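Local coordinates for protein levoglucosan dehydrogenase (Pseudarthrobacter phenanthrenivorans, PDB 6A3F) that oxidises levoglucosan to 3-dehydrolevoglucosan with NAD(+), as a homotetrameric member of the Gfo/Idh/MocA family, at residues Val149-Arg154 with Val214-Arg219. Sequence-based numbering, arbitrary orientation.
Sequences VAFNYR and VIDMAR
F151 CA lies 6.9 Å from D216 CA, and R154 CA 6.1 Å from M217 CA, where a loop runs past one face of helix 206-221. The loop makes two consecutive inverse gamma turns, centred on A150 and F151, then enters a 3-10 segment at N152. It follows the last strand of the Rossmann sheet, so the contact joins the nucleotide-binding domain to a helix of the C-terminal substrate-binding domain. A buried salt bridge carries it. R154 grips the D216 carboxylate side-on, one nitrogen to each oxygen. R154 NE gives D216 OD2 a nearly straight bond of 2.9 Å (175°) onto its syn lone pair. R154 NH2 reaches D216 OD1 at 2.8 Å on the syn side, less straight (144°) and tilted out of both planes. The R154 chain bends at chi2 and chi3, which curls it round OD2 and brings the guanidinium edge to the acid. R154 NH1, the third nitrogen, is hydrogen-bonded to S377 OG. D216 CB sits over one face of the F151 ring, toward its rim, 3.9 Å from the centroid, a CH-pi contact. The ring and the carboxylate are only 16° from parallel. The same loop serves the active site: A150 and N152 bind NADH, and Y153 binds levoglucosan. At the root of the Y153 side chain, the M217 chain, extended beyond CG, brings its methyl CE to 3.6 Å from Y153 CB.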
loop_
_atom_site.group_PDB
_atom_site.type_symbol
_atom_site.label_atom_id
_atom_site.label_comp_id
_atom_site.label_asym_id
_atom_site.label_seq_id
_atom_site.Cartn_x
_atom_site.Cartn_y
_atom_site.Cartn_z
ATOM N N VAL B 149 10.913 30.162 11.009
ATOM C CA VAL B 149 10.533 30.011 9.587
ATOM C C VAL B 149 9.578 28.800 9.469
ATOM O O VAL B 149 9.766 27.814 10.179
ATOM C CB VAL B 149 11.757 29.907 8.657
ATOM C CG1 VAL B 149 12.653 28.731 8.956
ATOM C CG2 VAL B 149 11.351 29.930 7.201
ATOM N N ALA B 150 8.566 28.905 8.619
ATOM C CA ALA B 150 7.379 27.987 8.637
ATOM C C ALA B 150 7.657 26.706 7.841
ATOM O O ALA B 150 6.919 26.448 6.850
ATOM C CB ALA B 150 6.175 28.700 8.058
ATOM N N PHE B 151 8.699 25.958 8.212
ATOM C CA PHE B 151 8.885 24.588 7.682
ATOM C C PHE B 151 7.986 23.645 8.530
ATOM O O PHE B 151 8.430 22.821 9.360
ATOM C CB PHE B 151 10.367 24.193 7.665
ATOM C CG PHE B 151 11.211 24.921 6.655
ATOM C CD1 PHE B 151 10.850 24.947 5.315
ATOM C CD2 PHE B 151 12.342 25.626 7.057
ATOM C CE1 PHE B 151 11.625 25.615 4.381
ATOM C CE2 PHE B 151 13.112 26.304 6.122
ATOM C CZ PHE B 151 12.735 26.317 4.795
ATOM N N ASN B 152 6.692 23.810 8.344
ATOM C CA ASN B 152 5.681 23.242 9.214
ATOM C C ASN B 152 5.671 21.701 9.107
ATOM O O ASN B 152 5.249 21.021 10.075
ATOM C CB ASN B 152 4.315 23.830 8.909
ATOM C CG ASN B 152 3.872 23.492 7.513
ATOM O OD1 ASN B 152 4.488 23.994 6.575
ATOM N ND2 ASN B 152 2.902 22.576 7.382
ATOM N N TYR B 153 6.112 21.146 7.968
ATOM C CA TYR B 153 5.987 19.734 7.743
ATOM C C TYR B 153 6.924 18.951 8.652
ATOM O O TYR B 153 6.649 17.775 8.916
ATOM C CB TYR B 153 6.233 19.347 6.290
ATOM C CG TYR B 153 5.168 19.803 5.336
ATOM C CD1 TYR B 153 3.873 19.313 5.413
ATOM C CD2 TYR B 153 5.454 20.785 4.386
ATOM C CE1 TYR B 153 2.906 19.731 4.523
ATOM C CE2 TYR B 153 4.482 21.227 3.504
ATOM C CZ TYR B 153 3.214 20.664 3.549
ATOM O OH TYR B 153 2.233 21.056 2.673
ATOM N N ARG B 154 7.965 19.568 9.208
ATOM C CA ARG B 154 8.799 18.801 10.140
ATOM C C ARG B 154 8.064 18.541 11.469
ATOM O O ARG B 154 8.557 17.708 12.246
ATOM C CB ARG B 154 10.155 19.477 10.342
ATOM C CG ARG B 154 10.118 20.686 11.262
ATOM C CD ARG B 154 11.329 20.874 12.174
ATOM N NE ARG B 154 12.534 21.335 11.473
ATOM C CZ ARG B 154 13.646 21.759 12.085
ATOM N NH1 ARG B 154 13.699 21.787 13.404
ATOM N NH2 ARG B 154 14.711 22.112 11.386
ATOM N N VAL B 214 12.005 19.784 2.040
ATOM C CA VAL B 214 12.768 18.538 2.101
ATOM C C VAL B 214 14.155 18.802 2.680
ATOM O O VAL B 214 14.662 17.986 3.459
ATOM C CB VAL B 214 12.857 17.836 0.737
ATOM C CG1 VAL B 214 13.637 16.515 0.819
ATOM C CG2 VAL B 214 11.452 17.589 0.211
ATOM N N ILE B 215 14.788 19.901 2.271
ATOM C CA ILE B 215 16.111 20.270 2.807
ATOM C C ILE B 215 16.035 20.485 4.317
ATOM O O ILE B 215 16.906 19.974 5.044
ATOM C CB ILE B 215 16.673 21.508 2.056
ATOM C CG1 ILE B 215 16.973 21.125 0.605
ATOM C CG2 ILE B 215 17.879 22.089 2.742
ATOM C CD1 ILE B 215 17.175 22.318 -0.278
ATOM N N ASP B 216 14.960 21.124 4.804
ATOM C CA ASP B 216 14.765 21.316 6.235
ATOM C C ASP B 216 14.692 19.963 6.935
ATOM O O ASP B 216 15.366 19.735 7.995
ATOM C CB ASP B 216 13.533 22.167 6.595
ATOM C CG ASP B 216 13.309 22.224 8.099
ATOM O OD1 ASP B 216 14.077 22.931 8.815
ATOM O OD2 ASP B 216 12.430 21.474 8.606
ATOM N N MET B 217 13.949 19.030 6.335
ATOM C CA MET B 217 13.895 17.661 6.897
ATOM C C MET B 217 15.269 16.991 6.915
ATOM O O MET B 217 15.548 16.301 7.862
ATOM C CB MET B 217 12.916 16.757 6.140
ATOM C CG MET B 217 11.519 17.091 6.443
ATOM S SD MET B 217 10.303 15.937 5.675
ATOM C CE MET B 217 8.840 16.926 5.974
ATOM N N ALA B 218 16.065 17.137 5.871
ATOM C CA ALA B 218 17.401 16.547 5.820
ATOM C C ALA B 218 18.270 17.136 6.942
ATOM O O ALA B 218 18.998 16.397 7.608
ATOM C CB ALA B 218 18.017 16.748 4.489
ATOM N N ARG B 219 18.162 18.451 7.167
ATOM C CA ARG B 219 18.980 19.085 8.212
ATOM C C ARG B 219 18.518 18.577 9.589
ATOM O O ARG B 219 19.329 18.326 10.492
ATOM C CB ARG B 219 18.896 20.600 8.085
ATOM C CG ARG B 219 19.690 21.172 6.921
ATOM C CD ARG B 219 19.647 22.706 6.993
ATOM N NE ARG B 219 20.407 23.206 8.125
ATOM C CZ ARG B 219 19.911 23.731 9.241
ATOM N NH1 ARG B 219 18.608 23.903 9.413
ATOM N NH2 ARG B 219 20.740 24.068 10.215
#